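Local coordinates for protein spondin-1 (PDB 3COO) that probably works in cell adhesion as a secreted extracellular-matrix glycoprotein and binds heparin through its reelin-N domain, at residues A[40-45]-A[155-160]; A[57-62]-A[120-125]; A[66-71]-A[139-144]. All blocks are in the same frame, centred on the assembly; numbering follows the deposited sequence.

Interaction 1: residues A[40-45]-A[155-160]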
ATOM      1  N   SER A  40      12.114  -4.650  -2.897  1.00 45.52           N
ATOM      2  CA  SER A  40      13.428  -4.418  -3.509  1.00 45.57           C
ATOM      3  C   SER A  40      13.321  -3.503  -4.701  1.00 44.83           C
ATOM      4  O   SER A  40      12.419  -3.648  -5.525  1.00 45.05           O
ATOM      5  CB  SER A  40      14.004  -5.719  -4.054  1.00 45.60           C
ATOM      6  OG  SER A  40      14.457  -6.540  -3.015  1.00 48.94           O
ATOM      7  N   LEU A  41      14.287  -2.616  -4.829  1.00 44.47           N
ATOM      8  CA  LEU A  41      14.442  -1.797  -6.008  1.00 44.59           C
ATOM      9  C   LEU A  41      15.666  -2.331  -6.752  1.00 45.51           C
ATOM     10  O   LEU A  41      16.730  -2.511  -6.138  1.00 45.80           O
ATOM     11  CB  LEU A  41      14.614  -0.322  -5.610  1.00 43.63           C
ATOM     12  CG  LEU A  41      14.845   0.609  -6.805  1.00 45.86           C
ATOM     13  CD1 LEU A  41      13.539   0.599  -7.671  1.00 44.96           C
ATOM     14  CD2 LEU A  41      15.216   2.013  -6.357  1.00 44.16           C
ATOM     15  N   ARG A  42      15.516  -2.630  -8.046  1.00 45.96           N
ATOM     16  CA  ARG A  42      16.649  -3.166  -8.840  1.00 47.71           C
ATOM     17  C   ARG A  42      16.787  -2.517 -10.211  1.00 47.76           C
ATOM     18  O   ARG A  42      15.789  -2.170 -10.861  1.00 46.80           O
ATOM     19  CB  ARG A  42      16.504  -4.673  -9.022  1.00 47.79           C
ATOM     20  CG  ARG A  42      16.632  -5.457  -7.704  1.00 52.58           C
ATOM     21  CD  ARG A  42      16.876  -6.938  -7.905  1.00 58.62           C
ATOM     22  NE  ARG A  42      17.975  -7.226  -8.846  1.00 63.82           N
ATOM     23  CZ  ARG A  42      17.807  -7.486 -10.147  1.00 65.77           C
ATOM     24  NH1 ARG A  42      16.586  -7.480 -10.682  1.00 68.30           N
ATOM     25  NH2 ARG A  42      18.853  -7.741 -10.923  1.00 65.35           N
ATOM     26  N   VAL A  43      18.031  -2.404 -10.664  1.00 48.12           N
ATOM     27  CA  VAL A  43      18.334  -1.974 -12.039  1.00 47.71           C
ATOM     28  C   VAL A  43      18.714  -3.203 -12.862  1.00 48.32           C
ATOM     29  O   VAL A  43      19.649  -3.919 -12.514  1.00 47.08           O
ATOM     30  CB  VAL A  43      19.440  -0.884 -12.057  1.00 47.92           C
ATOM     31  CG1 VAL A  43      19.695  -0.379 -13.471  1.00 49.70           C
ATOM     32  CG2 VAL A  43      19.029   0.283 -11.167  1.00 46.68           C
ATOM     33  N   GLU A  44      17.978  -3.452 -13.944  1.00 48.59           N
ATOM     34  CA  GLU A  44      18.214  -4.612 -14.793  1.00 50.61           C
ATOM     35  C   GLU A  44      19.700  -4.710 -15.225  1.00 49.46           C
ATOM     36  O   GLU A  44      20.291  -3.715 -15.662  1.00 48.55           O
ATOM     37  CB  GLU A  44      17.243  -4.613 -15.998  1.00 51.13           C
ATOM     38  CG  GLU A  44      17.673  -5.444 -17.236  1.00 54.43           C
ATOM     39  CD  GLU A  44      16.481  -5.802 -18.141  1.00 56.45           C
ATOM     40  OE1 GLU A  44      15.803  -6.837 -17.893  1.00 61.90           O
ATOM     41  OE2 GLU A  44      16.229  -5.050 -19.113  1.00 64.06           O
ATOM     42  N   GLY A  45      20.278  -5.904 -15.067  1.00 49.14           N
ATOM     43  CA  GLY A  45      21.716  -6.126 -15.313  1.00 50.67           C
ATOM     44  C   GLY A  45      22.578  -5.794 -14.098  1.00 51.66           C
ATOM     45  O   GLY A  45      23.777  -6.059 -14.097  1.00 51.30           O
ATOM     46  N   LEU A 155      15.525  -0.601  -0.883  1.00 43.67           N
ATOM     47  CA  LEU A 155      14.783   0.298  -1.762  1.00 43.89           C
ATOM     48  C   LEU A 155      15.620   1.425  -2.361  1.00 45.02           C
ATOM     49  O   LEU A 155      15.070   2.397  -2.853  1.00 45.39           O
ATOM     50  CB  LEU A 155      13.568   0.877  -1.041  1.00 43.35           C
ATOM     51  CG  LEU A 155      12.418  -0.126  -0.801  1.00 45.50           C
ATOM     52  CD1 LEU A 155      11.318   0.506   0.019  1.00 46.27           C
ATOM     53  CD2 LEU A 155      11.890  -0.660  -2.123  1.00 44.90           C
ATOM     54  N   THR A 156      16.947   1.305  -2.315  1.00 46.05           N
ATOM     55  CA  THR A 156      17.820   2.322  -2.885  1.00 47.22           C
ATOM     56  C   THR A 156      18.896   1.619  -3.657  1.00 47.95           C
ATOM     57  O   THR A 156      19.327   0.554  -3.243  1.00 49.28           O
ATOM     58  CB  THR A 156      18.533   3.122  -1.759  1.00 47.87           C
ATOM     59  OG1 THR A 156      19.570   2.302  -1.203  1.00 49.78           O
ATOM     60  CG2 THR A 156      17.566   3.495  -0.668  1.00 46.32           C
ATOM     61  N   LYS A 157      19.359   2.212  -4.759  1.00 48.34           N
ATOM     62  CA  LYS A 157      20.548   1.739  -5.465  1.00 47.82           C
ATOM     63  C   LYS A 157      21.358   2.943  -5.909  1.00 47.68           C
ATOM     64  O   LYS A 157      20.821   3.850  -6.524  1.00 48.15           O
ATOM     65  CB  LYS A 157      20.185   0.905  -6.699  1.00 48.55           C
ATOM     66  CG  LYS A 157      19.265  -0.276  -6.435  1.00 51.77           C
ATOM     67  CD  LYS A 157      19.949  -1.392  -5.623  1.00 56.12           C
ATOM     68  CE  LYS A 157      18.923  -2.085  -4.734  1.00 56.01           C
ATOM     69  NZ  LYS A 157      19.131  -3.550  -4.724  1.00 59.35           N
ATOM     70  N   LYS A 158      22.643   2.937  -5.585  1.00 46.87           N
ATOM     71  CA  LYS A 158      23.584   3.976  -5.979  1.00 47.41           C
ATOM     72  C   LYS A 158      24.292   3.629  -7.311  1.00 47.79           C
ATOM     73  O   LYS A 158      24.773   2.496  -7.496  1.00 46.96           O
ATOM     74  CB  LYS A 158      24.648   4.139  -4.867  1.00 47.46           C
ATOM     75  CG  LYS A 158      25.785   5.138  -5.165  1.00 46.21           C
ATOM     76  CD  LYS A 158      26.629   5.386  -3.907  1.00 48.69           C
ATOM     77  CE  LYS A 158      27.858   6.198  -4.225  1.00 48.10           C
ATOM     78  NZ  LYS A 158      28.718   6.483  -3.018  1.00 53.01           N
ATOM     79  N   LEU A 159      24.362   4.602  -8.221  1.00 47.57           N
ATOM     80  CA  LEU A 159      25.121   4.430  -9.455  1.00 47.80           C
ATOM     81  C   LEU A 159      26.021   5.645  -9.718  1.00 47.43           C
ATOM     82  O   LEU A 159      25.543   6.781  -9.741  1.00 46.50           O
ATOM     83  CB  LEU A 159      24.148   4.228 -10.618  1.00 48.46           C
ATOM     84  CG  LEU A 159      23.371   2.914 -10.758  1.00 49.44           C
ATOM     85  CD1 LEU A 159      22.247   3.049 -11.790  1.00 51.02           C
ATOM     86  CD2 LEU A 159      24.349   1.788 -11.154  1.00 49.57           C
ATOM     87  N   CYS A 160      27.321   5.422  -9.894  1.00 49.15           N
ATOM     88  CA  CYS A 160      28.225   6.509 -10.247  1.00 49.42           C
ATOM     89  C   CYS A 160      28.645   6.413 -11.704  1.00 50.97           C
ATOM     90  O   CYS A 160      28.418   5.378 -12.335  1.00 48.69           O
ATOM     91  CB  CYS A 160      29.453   6.506  -9.337  1.00 50.78           C
ATOM     92  SG  CYS A 160      28.980   6.601  -7.590  1.00 51.01           S
TER
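The carbonyl oxygen of Leu-155 takes one probable hydrogen bond, from the backbone N of Ala-139 on the neighbouring strand, while Leu-41 CD2 packs over this O atom of Leu-155 at 3.5 Å. The contact brings together the two sheets of the immunoglobulin-like beta sandwich expected of an E-set domain: strand 39-43 is an outermost strand of the four-stranded sheet, and strand 156-161 belongs to the mixed one. The short strand segments run in nearly the same direction, 27° apart, and approach to 6.6 Å, too far for backbone pairing; no hydrogen bond joins them. The sheets are instead held by apolar side chains. Leu-41 has its CG anti to the backbone N (chi1 177°), which turns the branch toward Leu-155, and the second torsion (chi2 66°) then sets CD2 over the carbonyl; Leu-41 CB lies 4.4 Å from Leu-155 CD2. That same methyl of Leu-155 reaches back to Ser-40 N at 4.1 Å. Leu-137 of strand 135-140 supports both Leu-41 and Val-43 from within the sandwich, and Leu-155 leans on Leu-60.

Farther along, the bent chain of Lys-157 passes the carbonyl oxygen of Leu-41, its CG 3.4 Å from Leu-41 O. The modelled position of the end of this lysine is doubtful, so no bond can be read from the nearness of its amine to that oxygen. Arg-42 directs its guanidinium elsewhere, to a salt bridge with Asp-46. At the far end, Val-43 CG2 touches Leu-159 CD1 at 4.3 Å.

Interaction 2: residues A[57-62]-A[120-125]; sequences RVTLSA and RIQVFW
Val-58 and Val-123 are joined through both backbone N and O. Val-58 N donates to Val-123 O over 2.7 Å in a nearly straight bond (174° at the hydrogen), and Val-123 N returns a bond of 2.9 Å to Val-58 O. Leu-60 and Ile-121 form the next hydrogen-bonded pair, less evenly: the bond from Leu-60 N to Ile-121 O is less straight. The side chains of these pairs lie on the tightly packed inner face. There Val-58 CG1 meets Trp-125 CB at 3.6 Å, and Leu-60 CB meets Ile-121 CG1 at 3.8 Å, because the latter sits between its own backbone N and carbonyl carbon (chi1 61°).

Strands 55-62 and 120-126 are the two central, antiparallel strands of the four-stranded sheet in this E-set beta sandwich. Their inner face turns to the other sheet, where Leu-73 packs on both valines and Leu-137 on Val-58.

The outer face, though Thr-59 on it is buried, is partly open to solvent, and no side-chain hydrogen bond joins the two strands there. Gln-122 NE2 nevertheless crowds Arg-57 CD at 3.0 Å, at the edge of the guanidinium. Phe-124 CE1 stands 3.8 Å above one face of the Arg-57 guanidinium, near its rim, with the ring turned 63° from that plane; NE is tied to Glu-44. Side by side, Thr-59 CB packs on Gln-122 CG at 3.6 Å. The guanidinium of Arg-120 lies with one face over Ser-61 CB, and its NH1 remains 3.5 Å from Thr-59 OG1 as the two chains cross.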
ATOM      1  N   ARG A  57      16.398  -0.258 -17.134  1.00 42.53           N
ATOM      2  CA  ARG A  57      15.099  -0.726 -16.716  1.00 45.16           C
ATOM      3  C   ARG A  57      15.184  -0.811 -15.171  1.00 44.04           C
ATOM      4  O   ARG A  57      16.097  -1.445 -14.616  1.00 42.79           O
ATOM      5  CB  ARG A  57      14.825  -2.068 -17.402  1.00 45.26           C
ATOM      6  CG  ARG A  57      13.414  -2.572 -17.339  1.00 50.79           C
ATOM      7  CD  ARG A  57      13.357  -4.033 -17.913  1.00 49.73           C
ATOM      8  NE  ARG A  57      13.661  -4.160 -19.354  1.00 57.23           N
ATOM      9  CZ  ARG A  57      12.756  -3.974 -20.311  1.00 55.71           C
ATOM     10  NH1 ARG A  57      13.079  -4.113 -21.588  1.00 54.54           N
ATOM     11  NH2 ARG A  57      11.512  -3.660 -19.973  1.00 55.57           N
ATOM     12  N   VAL A  58      14.289  -0.104 -14.498  1.00 43.51           N
ATOM     13  CA  VAL A  58      14.270  -0.124 -13.019  1.00 44.81           C
ATOM     14  C   VAL A  58      12.972  -0.717 -12.479  1.00 45.64           C
ATOM     15  O   VAL A  58      11.871  -0.312 -12.899  1.00 44.73           O
ATOM     16  CB  VAL A  58      14.807   1.177 -12.327  1.00 46.70           C
ATOM     17  CG1 VAL A  58      15.571   2.224 -13.296  1.00 46.86           C
ATOM     18  CG2 VAL A  58      13.952   1.739 -11.178  1.00 46.29           C
ATOM     19  N   THR A  59      13.114  -1.764 -11.672  1.00 45.26           N
ATOM     20  CA  THR A  59      11.936  -2.428 -11.082  1.00 45.85           C
ATOM     21  C   THR A  59      11.893  -2.451  -9.572  1.00 45.38           C
ATOM     22  O   THR A  59      12.917  -2.695  -8.887  1.00 44.52           O
ATOM     23  CB  THR A  59      11.535  -3.770 -11.744  1.00 48.88           C
ATOM     24  OG1 THR A  59      11.170  -4.790 -10.770  1.00 55.55           O
ATOM     25  CG2 THR A  59      12.470  -4.239 -12.710  1.00 41.69           C
ATOM     26  N   LEU A  60      10.691  -2.155  -9.091  1.00 42.57           N
ATOM     27  CA  LEU A  60      10.310  -2.318  -7.703  1.00 43.10           C
ATOM     28  C   LEU A  60       9.472  -3.569  -7.603  1.00 42.31           C
ATOM     29  O   LEU A  60       8.456  -3.700  -8.289  1.00 42.60           O
ATOM     30  CB  LEU A  60       9.512  -1.078  -7.255  1.00 41.04           C
ATOM     31  CG  LEU A  60       8.844  -1.120  -5.883  1.00 43.50           C
ATOM     32  CD1 LEU A  60       9.947  -1.069  -4.865  1.00 42.68           C
ATOM     33  CD2 LEU A  60       7.984   0.127  -5.773  1.00 42.54           C
ATOM     34  N   SER A  61       9.880  -4.508  -6.750  1.00 42.63           N
ATOM     35  CA  SER A  61       9.127  -5.727  -6.590  1.00 41.98           C
ATOM     36  C   SER A  61       8.933  -6.109  -5.122  1.00 42.28           C
ATOM     37  O   SER A  61       9.705  -5.670  -4.232  1.00 41.03           O
ATOM     38  CB  SER A  61       9.754  -6.878  -7.399  1.00 43.59           C
ATOM     39  OG  SER A  61      11.111  -7.001  -7.097  1.00 47.02           O
ATOM     40  N   ALA A  62       7.856  -6.864  -4.889  1.00 41.02           N
ATOM     41  CA  ALA A  62       7.480  -7.440  -3.602  1.00 40.88           C
ATOM     42  C   ALA A  62       7.738  -8.942  -3.639  1.00 41.57           C
ATOM     43  O   ALA A  62       7.321  -9.645  -4.595  1.00 41.66           O
ATOM     44  CB  ALA A  62       6.003  -7.183  -3.348  1.00 41.17           C
ATOM     45  N   ARG A 120       4.869  -5.961  -8.652  1.00 44.88           N
ATOM     46  CA  ARG A 120       5.986  -5.429  -9.400  1.00 46.60           C
ATOM     47  C   ARG A 120       5.532  -4.247 -10.241  1.00 46.68           C
ATOM     48  O   ARG A 120       4.437  -4.277 -10.810  1.00 47.76           O
ATOM     49  CB  ARG A 120       6.572  -6.502 -10.354  1.00 45.34           C
ATOM     50  CG  ARG A 120       7.856  -6.053 -11.063  1.00 49.26           C
ATOM     51  CD  ARG A 120       8.424  -7.120 -11.976  1.00 50.57           C
ATOM     52  NE  ARG A 120       8.548  -8.404 -11.274  1.00 61.51           N
ATOM     53  CZ  ARG A 120       9.681  -8.921 -10.782  1.00 64.56           C
ATOM     54  NH1 ARG A 120      10.854  -8.304 -10.901  1.00 65.88           N
ATOM     55  NH2 ARG A 120       9.638 -10.092 -10.166  1.00 68.52           N
ATOM     56  N   ILE A 121       6.400  -3.252 -10.361  1.00 45.00           N
ATOM     57  CA  ILE A 121       6.249  -2.166 -11.316  1.00 44.38           C
ATOM     58  C   ILE A 121       7.620  -1.916 -11.982  1.00 45.05           C
ATOM     59  O   ILE A 121       8.652  -2.219 -11.388  1.00 44.29           O
ATOM     60  CB  ILE A 121       5.689  -0.860 -10.698  1.00 44.42           C
ATOM     61  CG1 ILE A 121       6.574  -0.269  -9.583  1.00 44.53           C
ATOM     62  CG2 ILE A 121       4.200  -1.057 -10.234  1.00 44.36           C
ATOM     63  CD1 ILE A 121       7.643   0.720 -10.101  1.00 43.56           C
ATOM     64  N   GLN A 122       7.621  -1.356 -13.192  1.00 44.44           N
ATOM     65  CA  GLN A 122       8.879  -1.062 -13.873  1.00 45.53           C
ATOM     66  C   GLN A 122       8.809   0.252 -14.609  1.00 43.84           C
ATOM     67  O   GLN A 122       7.743   0.637 -15.087  1.00 44.37           O
ATOM     68  CB  GLN A 122       9.205  -2.114 -14.929  1.00 46.02           C
ATOM     69  CG  GLN A 122       9.312  -3.545 -14.523  1.00 49.31           C
ATOM     70  CD  GLN A 122       9.693  -4.432 -15.717  1.00 50.96           C
ATOM     71  OE1 GLN A 122       8.927  -5.287 -16.120  1.00 58.07           O
ATOM     72  NE2 GLN A 122      10.869  -4.162 -16.324  1.00 55.29           N
ATOM     73  N   VAL A 123       9.964   0.918 -14.715  0.50 43.59           N
ATOM     74  CA  VAL A 123      10.113   2.175 -15.422  0.50 42.74           C
ATOM     75  C   VAL A 123      11.484   2.176 -16.125  0.50 43.12           C
ATOM     76  O   VAL A 123      12.417   1.450 -15.700  0.50 42.28           O
ATOM     77  CB  VAL A 123       9.969   3.370 -14.405  0.50 44.16           C
ATOM     78  CG1 VAL A 123      11.143   3.402 -13.425  0.50 42.88           C
ATOM     79  CG2 VAL A 123       9.831   4.711 -15.133  0.50 45.49           C
ATOM     80  N   PHE A 124      11.637   2.973 -17.188  1.00 41.99           N
ATOM     81  CA  PHE A 124      13.004   3.238 -17.678  1.00 42.15           C
ATOM     82  C   PHE A 124      13.551   4.471 -16.992  1.00 43.05           C
ATOM     83  O   PHE A 124      12.798   5.374 -16.583  1.00 41.09           O
ATOM     84  CB  PHE A 124      13.079   3.421 -19.212  1.00 41.16           C
ATOM     85  CG  PHE A 124      12.536   2.254 -20.016  1.00 42.91           C
ATOM     86  CD1 PHE A 124      13.176   1.004 -19.990  1.00 41.01           C
ATOM     87  CD2 PHE A 124      11.421   2.409 -20.838  1.00 39.97           C
ATOM     88  CE1 PHE A 124      12.717  -0.054 -20.743  1.00 39.67           C
ATOM     89  CE2 PHE A 124      10.958   1.332 -21.657  1.00 41.05           C
ATOM     90  CZ  PHE A 124      11.590   0.079 -21.593  1.00 41.17           C
ATOM     91  N   TRP A 125      14.875   4.512 -16.865  1.00 43.01           N
ATOM     92  CA  TRP A 125      15.535   5.697 -16.315  1.00 43.93           C
ATOM     93  C   TRP A 125      16.725   5.953 -17.216  1.00 43.89           C
ATOM     94  O   TRP A 125      17.558   5.044 -17.469  1.00 46.10           O
ATOM     95  CB  TRP A 125      15.966   5.468 -14.870  1.00 43.75           C
ATOM     96  CG  TRP A 125      16.824   6.614 -14.288  1.00 42.85           C
ATOM     97  CD1 TRP A 125      16.370   7.814 -13.817  1.00 46.67           C
ATOM     98  CD2 TRP A 125      18.249   6.630 -14.105  1.00 44.04           C
ATOM     99  NE1 TRP A 125      17.411   8.583 -13.335  1.00 41.03           N
ATOM    100  CE2 TRP A 125      18.584   7.881 -13.514  1.00 41.83           C
ATOM    101  CE3 TRP A 125      19.283   5.724 -14.407  1.00 44.75           C
ATOM    102  CZ2 TRP A 125      19.907   8.237 -13.198  1.00 44.27           C
ATOM    103  CZ3 TRP A 125      20.620   6.091 -14.087  1.00 43.42           C
ATOM    104  CH2 TRP A 125      20.904   7.310 -13.455  1.00 44.53           C
TER

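Interaction 3: residues A[66-71]-A[139-144]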
ATOM      1  N   SER A  66       3.967 -11.061  -0.464  1.00 43.97           N
ATOM      2  CA  SER A  66       3.787  -9.603  -0.259  1.00 43.78           C
ATOM      3  C   SER A  66       3.224  -8.846  -1.459  1.00 42.97           C
ATOM      4  O   SER A  66       3.254  -9.322  -2.584  1.00 42.15           O
ATOM      5  CB  SER A  66       5.130  -8.950   0.073  1.00 44.32           C
ATOM      6  OG  SER A  66       5.201  -8.589   1.431  1.00 46.59           O
ATOM      7  N   TYR A  67       2.737  -7.635  -1.212  1.00 42.44           N
ATOM      8  CA  TYR A  67       2.222  -6.785  -2.294  1.00 41.80           C
ATOM      9  C   TYR A  67       2.338  -5.357  -1.812  1.00 41.58           C
ATOM     10  O   TYR A  67       2.467  -5.099  -0.605  1.00 40.58           O
ATOM     11  CB  TYR A  67       0.730  -7.151  -2.667  1.00 40.62           C
ATOM     12  CG  TYR A  67      -0.308  -6.733  -1.619  1.00 40.09           C
ATOM     13  CD1 TYR A  67      -0.883  -5.461  -1.635  1.00 39.33           C
ATOM     14  CD2 TYR A  67      -0.683  -7.602  -0.601  1.00 38.08           C
ATOM     15  CE1 TYR A  67      -1.816  -5.050  -0.641  1.00 38.07           C
ATOM     16  CE2 TYR A  67      -1.634  -7.228   0.391  1.00 39.18           C
ATOM     17  CZ  TYR A  67      -2.182  -5.951   0.376  1.00 40.68           C
ATOM     18  OH  TYR A  67      -3.085  -5.595   1.366  1.00 40.92           O
ATOM     19  N   PHE A  68       2.297  -4.422  -2.752  1.00 42.03           N
ATOM     20  CA  PHE A  68       2.165  -3.002  -2.400  1.00 41.54           C
ATOM     21  C   PHE A  68       1.040  -2.420  -3.249  1.00 42.47           C
ATOM     22  O   PHE A  68       0.655  -3.003  -4.258  1.00 42.30           O
ATOM     23  CB  PHE A  68       3.477  -2.219  -2.619  1.00 42.20           C
ATOM     24  CG  PHE A  68       4.065  -2.341  -4.011  1.00 43.81           C
ATOM     25  CD1 PHE A  68       4.840  -3.436  -4.353  1.00 45.35           C
ATOM     26  CD2 PHE A  68       3.867  -1.341  -4.967  1.00 44.37           C
ATOM     27  CE1 PHE A  68       5.410  -3.563  -5.630  1.00 44.29           C
ATOM     28  CE2 PHE A  68       4.430  -1.446  -6.240  1.00 44.05           C
ATOM     29  CZ  PHE A  68       5.219  -2.556  -6.576  1.00 43.17           C
ATOM     30  N   ARG A  69       0.480  -1.304  -2.818  1.00 41.43           N
ATOM     31  CA  ARG A  69      -0.454  -0.578  -3.674  1.00 42.37           C
ATOM     32  C   ARG A  69       0.279   0.626  -4.282  1.00 43.30           C
ATOM     33  O   ARG A  69       0.857   0.515  -5.358  1.00 47.55           O
ATOM     34  CB  ARG A  69      -1.716  -0.204  -2.864  1.00 40.97           C
ATOM     35  CG  ARG A  69      -2.471  -1.416  -2.314  1.00 39.22           C
ATOM     36  CD  ARG A  69      -3.684  -0.927  -1.557  1.00 37.97           C
ATOM     37  NE  ARG A  69      -4.509  -1.988  -1.004  1.00 39.50           N
ATOM     38  CZ  ARG A  69      -5.581  -2.494  -1.612  1.00 40.66           C
ATOM     39  NH1 ARG A  69      -5.887  -2.045  -2.813  1.00 37.98           N
ATOM     40  NH2 ARG A  69      -6.337  -3.446  -1.026  1.00 37.96           N
ATOM     41  N   GLY A  70       0.395   1.738  -3.577  1.00 44.30           N
ATOM     42  CA  GLY A  70       1.078   2.886  -4.173  1.00 44.47           C
ATOM     43  C   GLY A  70       2.601   2.802  -3.946  1.00 44.48           C
ATOM     44  O   GLY A  70       3.109   1.998  -3.139  1.00 43.93           O
ATOM     45  N   PHE A  71       3.335   3.638  -4.647  1.00 43.55           N
ATOM     46  CA  PHE A  71       4.768   3.709  -4.421  1.00 44.38           C
ATOM     47  C   PHE A  71       5.194   5.054  -4.997  1.00 44.83           C
ATOM     48  O   PHE A  71       4.470   5.626  -5.824  1.00 42.24           O
ATOM     49  CB  PHE A  71       5.498   2.598  -5.229  1.00 44.47           C
ATOM     50  CG  PHE A  71       5.331   2.743  -6.708  1.00 47.42           C
ATOM     51  CD1 PHE A  71       4.192   2.235  -7.340  1.00 49.68           C
ATOM     52  CD2 PHE A  71       6.295   3.449  -7.463  1.00 48.63           C
ATOM     53  CE1 PHE A  71       4.017   2.398  -8.717  1.00 51.73           C
ATOM     54  CE2 PHE A  71       6.126   3.630  -8.815  1.00 50.41           C
ATOM     55  CZ  PHE A  71       4.994   3.130  -9.438  1.00 49.03           C
ATOM     56  N   ALA A 139      13.147   4.277  -3.799  1.00 44.11           N
ATOM     57  CA  ALA A 139      11.704   4.043  -3.799  1.00 43.82           C
ATOM     58  C   ALA A 139      11.163   4.173  -2.378  1.00 44.64           C
ATOM     59  O   ALA A 139      11.900   3.954  -1.399  1.00 44.45           O
ATOM     60  CB  ALA A 139      11.375   2.637  -4.409  1.00 43.58           C
ATOM     61  N   SER A 140       9.903   4.585  -2.251  1.00 43.88           N
ATOM     62  CA  SER A 140       9.231   4.521  -0.959  1.00 46.50           C
ATOM     63  C   SER A 140       7.874   3.838  -1.126  1.00 46.88           C
ATOM     64  O   SER A 140       7.198   4.044  -2.137  1.00 48.08           O
ATOM     65  CB  SER A 140       9.048   5.920  -0.381  1.00 45.41           C
ATOM     66  OG  SER A 140       8.125   5.881   0.673  1.00 49.90           O
ATOM     67  N   ILE A 141       7.521   3.006  -0.151  1.00 47.53           N
ATOM     68  CA  ILE A 141       6.334   2.155  -0.168  1.00 50.05           C
ATOM     69  C   ILE A 141       5.360   2.671   0.940  1.00 50.78           C
ATOM     70  O   ILE A 141       4.244   2.191   1.099  1.00 50.34           O
ATOM     71  CB  ILE A 141       6.835   0.676   0.054  1.00 50.52           C
ATOM     72  CG1 ILE A 141       6.739  -0.152  -1.218  1.00 53.26           C
ATOM     73  CG2 ILE A 141       6.349   0.017   1.276  1.00 52.29           C
ATOM     74  CD1 ILE A 141       7.124   0.579  -2.369  1.00 53.78           C
ATOM     75  N   VAL A 142       5.816   3.675   1.666  1.00 52.12           N
ATOM     76  CA  VAL A 142       5.009   4.323   2.713  1.00 53.80           C
ATOM     77  C   VAL A 142       4.233   5.513   2.126  1.00 53.33           C
ATOM     78  O   VAL A 142       4.773   6.471   1.576  1.00 56.07           O
ATOM     79  CB  VAL A 142       5.861   4.705   3.933  1.00 54.54           C
ATOM     80  CG1 VAL A 142       6.558   3.465   4.506  1.00 56.12           C
ATOM     81  CG2 VAL A 142       6.864   5.795   3.597  1.00 56.89           C
ATOM     82  N   GLN A 143       2.938   5.397   2.204  1.00 53.81           N
ATOM     83  CA  GLN A 143       2.020   6.242   1.507  1.00 51.99           C
ATOM     84  C   GLN A 143       1.462   7.284   2.502  1.00 51.24           C
ATOM     85  O   GLN A 143       0.486   6.988   3.148  1.00 50.87           O
ATOM     86  CB  GLN A 143       0.916   5.297   1.041  1.00 53.68           C
ATOM     87  CG  GLN A 143       1.451   4.207   0.074  1.00 54.00           C
ATOM     88  CD  GLN A 143       2.067   4.873  -1.117  1.00 56.50           C
ATOM     89  OE1 GLN A 143       1.364   5.525  -1.883  1.00 64.29           O
ATOM     90  NE2 GLN A 143       3.369   4.757  -1.270  1.00 51.39           N
ATOM     91  N   LYS A 144       2.111   8.456   2.625  1.00 49.88           N
ATOM     92  CA  LYS A 144       1.707   9.589   3.511  1.00 49.97           C
ATOM     93  C   LYS A 144       1.754  10.927   2.731  1.00 48.93           C
ATOM     94  O   LYS A 144       2.250  10.945   1.633  1.00 47.71           O
ATOM     95  CB  LYS A 144       2.603   9.651   4.770  1.00 49.65           C
ATOM     96  CG  LYS A 144       2.526   8.358   5.584  1.00 50.91           C
ATOM     97  CD  LYS A 144       2.707   8.488   7.065  1.00 49.08           C
ATOM     98  CE  LYS A 144       2.107   7.238   7.712  1.00 52.28           C
ATOM     99  NZ  LYS A 144       2.510   6.996   9.115  1.00 51.75           N
TER
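Gln-143 bends at its second torsion (chi2 -59°), laying its amide against the backbone of Gly-70, while Phe-68 and Phe-71 each tuck CG between their own backbone N and carbonyl carbon (chi1 54° and 63°), leaving their CB atoms to meet Ile-141. The amide lies flat over the Gly-70 CA-C-O plane: Gln-143 OE1 is 3.5 Å from Gly-70 CA, and Gln-143 CD lies equally near Gly-70 C. With no side chain on Gly-70, the amide can lie directly on the backbone. Although Gln-143 NE2 approaches Gly-70 O, the angle is poor; that oxygen is instead bonded by NE2 of Gln-29 of the second subunit, which also bonds Ile-141 O.

Ile-141 packs on both aromatic CB atoms, with CD1 3.9 Å from Phe-71 CB and CG1 4.1 Å from Phe-68 CB. Beside it, Phe-71 CA makes a CA-H...O contact of 3.4 Å with Ser-140 O. Leu-60 and Ile-121 of the opposite sheet pack against both phenylalanines, and Leu-60 also against Ile-141. Together these groups close one end of the beta sandwich, at the start of strand 72-77 and the end of strand 135-140, and the loops there form part of the subunit interface.

How the interactions relate
The three contacts lie in one beta sandwich. Along the chain the segments come as 40-45, 57-62, 66-71, 120-125, 139-144 and 155-160, so interactions 2 and 3 interlock inside the loop closed by interaction 1. The centres of interactions 1 and 2 are about 10 Å apart, those of 2 and 3 about 13 Å, and those of 1 and 3 about 17 Å. Interactions 1 and 2 share the four-stranded sheet through neighbouring strands 39-43 and 55-62; interactions 1 and 3 share the mixed sheet through strands 156-161 and 135-140. Leu-60 touches residues of all three, consistent with one core linking the contacts; interaction 3 lies at the subunit interface.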